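Local structure of Maltose/maltodextrin transport permease homologue (Bdellovibrio bacteriovorus HD100, 6FFL) at residues A[272-277]-A[289-294]; A[176-181]-A[340-345]; A[21-26]-A[33-38]. The protein binds maltotriose with this solute-binding domain, the piece fused to the ABC-transporter subunit MalF, and probably serves in maltose and maltodextrin uptake. One frame throughout, in Å; residues are numbered along the deposited sequence.

Contact 1 of 3, residues A[272-277]-A[289-294]; sequences YSLNAN and KLLKYL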
# COMPACT_ATOMS: atom_id res chain seq x y z
N TYR A 272 -7.36 -9.34 6.95
CA TYR A 272 -8.78 -9.60 7.16
C TYR A 272 -9.23 -9.16 8.54
O TYR A 272 -8.51 -9.36 9.53
CB TYR A 272 -9.08 -11.09 6.97
CG TYR A 272 -8.74 -11.62 5.58
CD1 TYR A 272 -9.68 -11.55 4.55
CD2 TYR A 272 -7.51 -12.20 5.31
CE1 TYR A 272 -9.40 -12.04 3.29
CE2 TYR A 272 -7.20 -12.68 4.04
CZ TYR A 272 -8.16 -12.60 3.04
OH TYR A 272 -7.88 -13.07 1.77
N SER A 273 -10.42 -8.56 8.60
CA SER A 273 -11.11 -8.28 9.85
C SER A 273 -12.51 -8.87 9.77
O SER A 273 -13.06 -9.02 8.68
CB SER A 273 -11.22 -6.77 10.12
OG SER A 273 -9.94 -6.15 10.20
N LEU A 274 -13.07 -9.20 10.94
CA LEU A 274 -14.43 -9.73 11.07
C LEU A 274 -15.40 -8.63 11.49
O LEU A 274 -15.15 -7.91 12.46
CB LEU A 274 -14.45 -10.86 12.09
CG LEU A 274 -13.78 -12.20 11.75
CD1 LEU A 274 -13.88 -13.13 12.95
CD2 LEU A 274 -14.45 -12.85 10.55
N ASN A 275 -16.51 -8.50 10.77
CA ASN A 275 -17.57 -7.55 11.10
C ASN A 275 -18.12 -7.82 12.50
O ASN A 275 -18.39 -8.97 12.87
CB ASN A 275 -18.68 -7.65 10.05
CG ASN A 275 -19.58 -6.43 10.01
OD1 ASN A 275 -19.76 -5.73 11.00
ND2 ASN A 275 -20.15 -6.16 8.83
N ALA A 276 -18.29 -6.75 13.27
CA ALA A 276 -19.02 -6.88 14.52
C ALA A 276 -20.47 -7.31 14.28
O ALA A 276 -21.06 -7.98 15.13
CB ALA A 276 -18.97 -5.54 15.27
N ASN A 277 -21.04 -6.93 13.13
CA ASN A 277 -22.39 -7.34 12.73
C ASN A 277 -22.34 -8.69 12.04
O ASN A 277 -21.71 -8.82 10.99
CB ASN A 277 -23.01 -6.33 11.75
CG ASN A 277 -23.13 -4.94 12.32
OD1 ASN A 277 -23.52 -4.77 13.46
ND2 ASN A 277 -22.82 -3.93 11.50
N LYS A 289 -14.32 -19.77 9.57
CA LYS A 289 -13.71 -20.80 8.74
C LYS A 289 -13.01 -20.20 7.54
O LYS A 289 -11.88 -20.57 7.21
CB LYS A 289 -14.77 -21.81 8.28
CG LYS A 289 -15.23 -22.77 9.35
CD LYS A 289 -16.28 -23.72 8.79
CE LYS A 289 -16.14 -25.10 9.39
NZ LYS A 289 -17.46 -25.79 9.41
N LEU A 290 -13.67 -19.24 6.87
CA LEU A 290 -13.07 -18.62 5.69
C LEU A 290 -11.83 -17.82 6.07
O LEU A 290 -10.82 -17.85 5.34
CB LEU A 290 -14.10 -17.74 4.99
CG LEU A 290 -13.62 -17.12 3.68
CD1 LEU A 290 -13.26 -18.22 2.69
CD2 LEU A 290 -14.70 -16.21 3.10
N LEU A 291 -11.89 -17.09 7.18
CA LEU A 291 -10.74 -16.32 7.66
C LEU A 291 -9.54 -17.22 7.93
O LEU A 291 -8.40 -16.88 7.57
CB LEU A 291 -11.13 -15.56 8.93
CG LEU A 291 -10.02 -14.92 9.76
CD1 LEU A 291 -9.41 -13.83 8.95
CD2 LEU A 291 -10.56 -14.36 11.07
N LYS A 292 -9.76 -18.35 8.59
CA LYS A 292 -8.67 -19.28 8.85
C LYS A 292 -8.13 -19.86 7.54
O LYS A 292 -6.91 -20.02 7.38
CB LYS A 292 -9.13 -20.39 9.78
CG LYS A 292 -9.46 -19.94 11.21
CD LYS A 292 -10.01 -21.13 12.02
CE LYS A 292 -10.25 -20.79 13.48
NZ LYS A 292 -10.95 -21.90 14.20
N TYR A 293 -9.01 -20.17 6.60
CA TYR A 293 -8.56 -20.71 5.32
C TYR A 293 -7.74 -19.69 4.53
O TYR A 293 -6.68 -20.03 3.97
CB TYR A 293 -9.76 -21.18 4.50
CG TYR A 293 -9.39 -21.62 3.10
CD1 TYR A 293 -8.70 -22.81 2.89
CD2 TYR A 293 -9.72 -20.86 2.00
CE1 TYR A 293 -8.35 -23.22 1.62
CE2 TYR A 293 -9.39 -21.26 0.72
CZ TYR A 293 -8.70 -22.44 0.54
OH TYR A 293 -8.36 -22.85 -0.73
N LEU A 294 -8.21 -18.44 4.45
CA LEU A 294 -7.54 -17.47 3.60
C LEU A 294 -6.22 -16.99 4.19
O LEU A 294 -5.44 -16.35 3.48
CB LEU A 294 -8.45 -16.26 3.33
CG LEU A 294 -9.67 -16.56 2.46
CD1 LEU A 294 -10.60 -15.35 2.37
CD2 LEU A 294 -9.26 -17.04 1.07
O HOH W 1 -5.72 -14.47 1.44
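Strand 272-274 and helix 289-294 run nearly antiparallel, at 167° between their N-to-C directions, and their axes come within 9.8 Å; the nearest CA atoms across the contact are those of Tyr272 and Leu291. This is a helix laid over a sheet, one of the alpha/beta layers of the periplasmic binding protein fold: helix 281-294 follows strand 266-274 in the chain and returns across it. The contact is buried and made by Tyr272 and Leu274 of the strand against Leu291 and Leu294 of the helix. Leu291 holds its CG anti to the backbone N (chi1 168°), which brings both branches of its fork to the strand. CD1 reaches the root of the tyrosine, 3.4 Å from Tyr272 CB, a tight approach between two carbons. CD2 lies against the branch point of the next strand residue on this face, 3.9 Å from Leu274 CG. Ser273, between the two, starts its side chain away from the helix, and its OG is hydrogen-bonded to Tyr106 O. One turn further along the helix, the Leu294 side chain crosses that of Tyr272 at about a right angle, with its CD1 3.6 Å from Tyr272 CE1 and its CB close to the phenol end. Around this pair, Tyr63 meets the Tyr272 ring, and Leu85 of helix 82-85 packs on Leu291. The phenol is anchored through a water that lies at the ring edge, in its plane: Tyr272 OH donates to this water at 2.6 Å, and the water in turn donates to Leu294 O at 2.8 Å.

Contact 2 of 3, residues A[176-181]-A[340-345]; sequences EAFLKA and PMPVTP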
# COMPACT_ATOMS: atom_id res chain seq x y z
N GLU A 176 11.89 15.39 9.54
CA GLU A 176 11.06 14.74 10.55
C GLU A 176 10.04 13.79 9.92
O GLU A 176 9.51 14.05 8.83
CB GLU A 176 10.35 15.79 11.39
CG GLU A 176 11.26 16.70 12.19
CD GLU A 176 10.63 18.05 12.48
OE1 GLU A 176 10.77 18.97 11.64
OE2 GLU A 176 9.98 18.18 13.54
N ALA A 177 9.74 12.70 10.63
CA ALA A 177 8.62 11.84 10.28
C ALA A 177 7.31 12.62 10.34
O ALA A 177 7.21 13.65 11.00
CB ALA A 177 8.56 10.64 11.23
N PHE A 178 6.28 12.10 9.65
CA PHE A 178 5.02 12.84 9.60
C PHE A 178 4.13 12.60 10.81
O PHE A 178 3.11 13.27 10.96
CB PHE A 178 4.25 12.54 8.31
CG PHE A 178 3.78 11.11 8.16
CD1 PHE A 178 2.62 10.67 8.77
CD2 PHE A 178 4.47 10.22 7.34
CE1 PHE A 178 2.17 9.36 8.62
CE2 PHE A 178 4.03 8.90 7.17
CZ PHE A 178 2.87 8.48 7.81
N LEU A 179 4.50 11.66 11.67
CA LEU A 179 3.81 11.40 12.93
C LEU A 179 4.85 11.45 14.04
O LEU A 179 5.94 10.91 13.88
CB LEU A 179 3.12 10.03 12.88
CG LEU A 179 1.90 9.65 13.70
CD1 LEU A 179 0.77 10.65 13.53
CD2 LEU A 179 1.46 8.25 13.26
N LYS A 180 4.52 12.11 15.14
CA LYS A 180 5.46 12.16 16.25
C LYS A 180 5.61 10.78 16.89
O LYS A 180 4.91 9.83 16.55
CB LYS A 180 5.01 13.19 17.29
CG LYS A 180 5.20 14.62 16.85
CD LYS A 180 4.77 15.58 17.94
CE LYS A 180 5.19 17.00 17.62
NZ LYS A 180 4.87 17.94 18.73
N ALA A 181 6.54 10.70 17.85
CA ALA A 181 6.88 9.41 18.45
C ALA A 181 5.69 8.78 19.16
O ALA A 181 5.59 7.55 19.23
CB ALA A 181 8.05 9.57 19.41
N PRO A 340 7.39 1.01 10.11
CA PRO A 340 6.11 0.29 10.16
C PRO A 340 4.93 1.21 9.90
O PRO A 340 4.90 2.35 10.37
CB PRO A 340 6.07 -0.27 11.59
CG PRO A 340 7.48 -0.21 12.07
CD PRO A 340 8.11 0.96 11.39
N MET A 341 3.94 0.68 9.19
CA MET A 341 2.71 1.42 8.94
C MET A 341 2.03 1.75 10.27
O MET A 341 1.76 0.83 11.05
CB MET A 341 1.77 0.60 8.06
CG MET A 341 0.41 1.24 7.81
SD MET A 341 0.60 2.64 6.66
CE MET A 341 -0.56 2.21 5.37
N PRO A 342 1.75 3.02 10.57
CA PRO A 342 0.98 3.32 11.78
C PRO A 342 -0.50 3.03 11.54
O PRO A 342 -0.99 3.12 10.42
CB PRO A 342 1.24 4.82 11.99
CG PRO A 342 1.51 5.37 10.63
CD PRO A 342 2.18 4.23 9.85
N VAL A 343 -1.20 2.63 12.61
CA VAL A 343 -2.58 2.18 12.47
C VAL A 343 -3.55 2.93 13.37
O VAL A 343 -4.75 2.64 13.34
CB VAL A 343 -2.72 0.66 12.70
CG1 VAL A 343 -1.77 -0.13 11.77
CG2 VAL A 343 -2.49 0.29 14.18
N THR A 344 -3.09 3.88 14.17
CA THR A 344 -4.00 4.62 15.03
C THR A 344 -4.96 5.46 14.18
O THR A 344 -4.65 5.81 13.04
CB THR A 344 -3.23 5.55 15.97
OG1 THR A 344 -2.44 6.44 15.18
CG2 THR A 344 -2.32 4.75 16.87
N PRO A 345 -6.15 5.79 14.69
CA PRO A 345 -7.12 6.52 13.86
C PRO A 345 -6.62 7.90 13.47
O PRO A 345 -7.06 8.44 12.44
CB PRO A 345 -8.38 6.59 14.74
CG PRO A 345 -7.90 6.33 16.12
CD PRO A 345 -6.71 5.43 16.02
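Leu179 of the loop 176-181 touches Pro342 of segment 340-345 in a small apolar contact without hydrogen bonds across it. Apart from Pro340, which ends strand 339-340, both segments are loop. After Pro340 comes Met341, whose side chain leaves the backbone away from 176-181. It touches a glucose unit of the bound glycan and belongs to the sugar pocket, so the chain has the ligand beside one residue and this loop beside the next. Pro342 then presents CB and CG to Leu179. Leu179 holds CG roughly anti to its backbone N (chi1 -154°), and its CD2 methyl settles on the proline, 3.7 Å from Pro342 CB and 3.9 Å from Pro342 CG. The outer end of Phe178 approaches more loosely, with CZ 4.4 Å from Pro342 CG, this carbon lying obliquely to the ring. Val343 again starts its side chain away from the loop, and Thr344 starts toward it without touching 176-181; its OG1 is bonded instead to the carbonyl O of Gly183, a little further along the same loop. The patch thus couples the chain beside the pocket to the largely exposed loop 176-181. Segment 340-345 leads from strand 339-340 into helix 346-362: Val347 of that helix packs on both Leu179 and Pro342, Trp351 meets the Phe178 ring, and Leu266 of strand 266-274 touches Phe178, Met341 and Pro342.

Contact 3 of 3, residues A[21-26]-A[33-38]; sequences EALEKF and ITVQAT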
# COMPACT_ATOMS: atom_id res chain seq x y z
N GLU A 21 -9.38 -18.19 -7.20
CA GLU A 21 -8.98 -19.59 -7.18
C GLU A 21 -9.10 -20.17 -5.77
O GLU A 21 -9.60 -21.29 -5.58
CB GLU A 21 -7.56 -19.75 -7.71
CG GLU A 21 -6.99 -21.16 -7.60
CD GLU A 21 -5.62 -21.31 -8.24
OE1 GLU A 21 -5.15 -20.36 -8.90
OE2 GLU A 21 -5.01 -22.39 -8.09
N ALA A 22 -8.65 -19.41 -4.77
CA ALA A 22 -8.75 -19.87 -3.39
C ALA A 22 -10.20 -20.03 -2.96
O ALA A 22 -10.55 -21.00 -2.28
CB ALA A 22 -8.01 -18.90 -2.47
N LEU A 23 -11.06 -19.07 -3.32
CA LEU A 23 -12.46 -19.15 -2.93
C LEU A 23 -13.15 -20.33 -3.60
O LEU A 23 -14.01 -20.98 -3.00
CB LEU A 23 -13.18 -17.85 -3.27
CG LEU A 23 -12.82 -16.60 -2.46
CD1 LEU A 23 -13.68 -15.43 -2.90
CD2 LEU A 23 -12.98 -16.88 -0.96
N GLU A 24 -12.77 -20.64 -4.84
CA GLU A 24 -13.35 -21.78 -5.53
C GLU A 24 -13.00 -23.08 -4.80
O GLU A 24 -13.86 -23.96 -4.64
CB GLU A 24 -12.85 -21.78 -6.98
CG GLU A 24 -13.21 -22.98 -7.82
CD GLU A 24 -12.54 -22.90 -9.19
OE1 GLU A 24 -12.78 -21.92 -9.92
OE2 GLU A 24 -11.76 -23.82 -9.53
N LYS A 25 -11.76 -23.20 -4.32
CA LYS A 25 -11.37 -24.38 -3.55
C LYS A 25 -12.09 -24.42 -2.21
O LYS A 25 -12.49 -25.50 -1.75
CB LYS A 25 -9.85 -24.39 -3.35
CG LYS A 25 -9.32 -25.54 -2.52
CD LYS A 25 -8.21 -26.25 -3.26
CE LYS A 25 -7.90 -27.59 -2.59
NZ LYS A 25 -7.19 -27.43 -1.29
N PHE A 26 -12.26 -23.26 -1.56
CA PHE A 26 -12.96 -23.22 -0.28
C PHE A 26 -14.38 -23.74 -0.42
O PHE A 26 -14.84 -24.56 0.39
CB PHE A 26 -12.95 -21.79 0.28
CG PHE A 26 -13.67 -21.66 1.60
CD1 PHE A 26 -13.05 -22.02 2.79
CD2 PHE A 26 -14.98 -21.18 1.65
CE1 PHE A 26 -13.71 -21.91 4.01
CE2 PHE A 26 -15.65 -21.07 2.87
CZ PHE A 26 -15.01 -21.43 4.05
N ILE A 33 -21.41 -23.60 2.35
CA ILE A 33 -20.92 -22.23 2.42
C ILE A 33 -20.56 -21.78 1.01
O ILE A 33 -19.79 -22.45 0.32
CB ILE A 33 -19.70 -22.09 3.36
CG1 ILE A 33 -19.98 -22.68 4.74
CG2 ILE A 33 -19.28 -20.63 3.46
CD1 ILE A 33 -18.79 -22.60 5.66
N THR A 34 -21.11 -20.64 0.60
CA THR A 34 -20.66 -19.95 -0.60
C THR A 34 -20.25 -18.53 -0.23
O THR A 34 -20.66 -18.00 0.80
CB THR A 34 -21.74 -19.94 -1.69
OG1 THR A 34 -22.85 -19.14 -1.26
CG2 THR A 34 -22.20 -21.36 -2.00
N VAL A 35 -19.44 -17.92 -1.09
CA VAL A 35 -18.81 -16.64 -0.79
C VAL A 35 -19.03 -15.68 -1.94
O VAL A 35 -18.75 -16.02 -3.10
CB VAL A 35 -17.30 -16.80 -0.52
CG1 VAL A 35 -16.68 -15.45 -0.12
CG2 VAL A 35 -17.06 -17.87 0.54
N GLN A 36 -19.50 -14.48 -1.63
CA GLN A 36 -19.59 -13.39 -2.60
C GLN A 36 -18.47 -12.39 -2.33
O GLN A 36 -18.41 -11.80 -1.25
CB GLN A 36 -20.95 -12.70 -2.52
CG GLN A 36 -21.02 -11.40 -3.30
CD GLN A 36 -21.05 -11.62 -4.80
OE1 GLN A 36 -21.92 -12.33 -5.31
NE2 GLN A 36 -20.12 -10.99 -5.51
N ALA A 37 -17.59 -12.20 -3.31
CA ALA A 37 -16.49 -11.25 -3.17
C ALA A 37 -16.80 -9.98 -3.94
O ALA A 37 -17.35 -10.03 -5.04
CB ALA A 37 -15.17 -11.85 -3.67
N THR A 38 -16.44 -8.84 -3.36
CA THR A 38 -16.67 -7.55 -3.98
C THR A 38 -15.40 -6.72 -3.88
O THR A 38 -14.86 -6.56 -2.78
CB THR A 38 -17.83 -6.79 -3.30
OG1 THR A 38 -19.05 -7.51 -3.50
CG2 THR A 38 -17.97 -5.39 -3.89
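The carbonyl O of Ala22 accepts the helical hydrogen bond from the backbone N of Phe26, at 2.9 Å, and, weakly, a second from Tyr293 OH of helix 281-294. Phe26, one turn on, is one of the two residues by which helix 21-26 meets strand 34-38. The two elements are consecutive parts of the beta-alpha-beta unit made by strand 4-9, helix 13-29 and strand 34-39, in which the helix lies over the two parallel strands it connects. Their axes run at 160° to each other and approach to 8.6 Å. Along 33-38, Ile33, Val35 and Ala37 point their CB atoms toward the helix, whereas those of Thr34 and Gln36 face the other way, where Thr34 OG1 and Gln36 OE1 are hydrogen-bonded to the guanidinium of Arg4. Val35 stands at the middle of the apolar seam. Its CG1 lies anti to the backbone N (chi1 -177°) and turns to Leu23, 4.1 Å from Leu23 CD2, while its other methyl serves the phenylalanine, with CG2 4.1 Å from Phe26 CD2. Next to this, Ile33 CG2 meets the ring at its edge, near the ring plane, 3.7 Å from Phe26 CE2. At the far end Leu23 extends CD1 to the small side chain of Ala37, 4.0 Å from its CB. The contact is thus methyl against methyl at one end and methyl against ring at the other. Beyond it, Leu290 of helix 281-294 touches both Leu23 and Phe26. At the Ala37 end, Gln36 NE2 donates to Ala37 O at 3.0 Å, with a bent N-H...O angle of 141° and the donor well above the carbonyl plane.

How the contacts relate
Along the chain contact 3 closes first, and contact 1 then lies nested inside the long loop closed by contact 2. Contacts 1 and 3 have centres 13 Å apart and place helices 281-294 and 13-29 against strands of one mixed sheet; the helices also touch each other, with Leu290 and Tyr293 packing on Phe26, so the two helices pack side by side against the sheet. Contact 2 stands apart, its centre 27 Å from contact 1 and 35 Å from contact 3, on the opposite side of the chain's centre from contact 3. Yet strand 339-340 pairs with strand 266-274, linking that sheet to the segment beside the sugar.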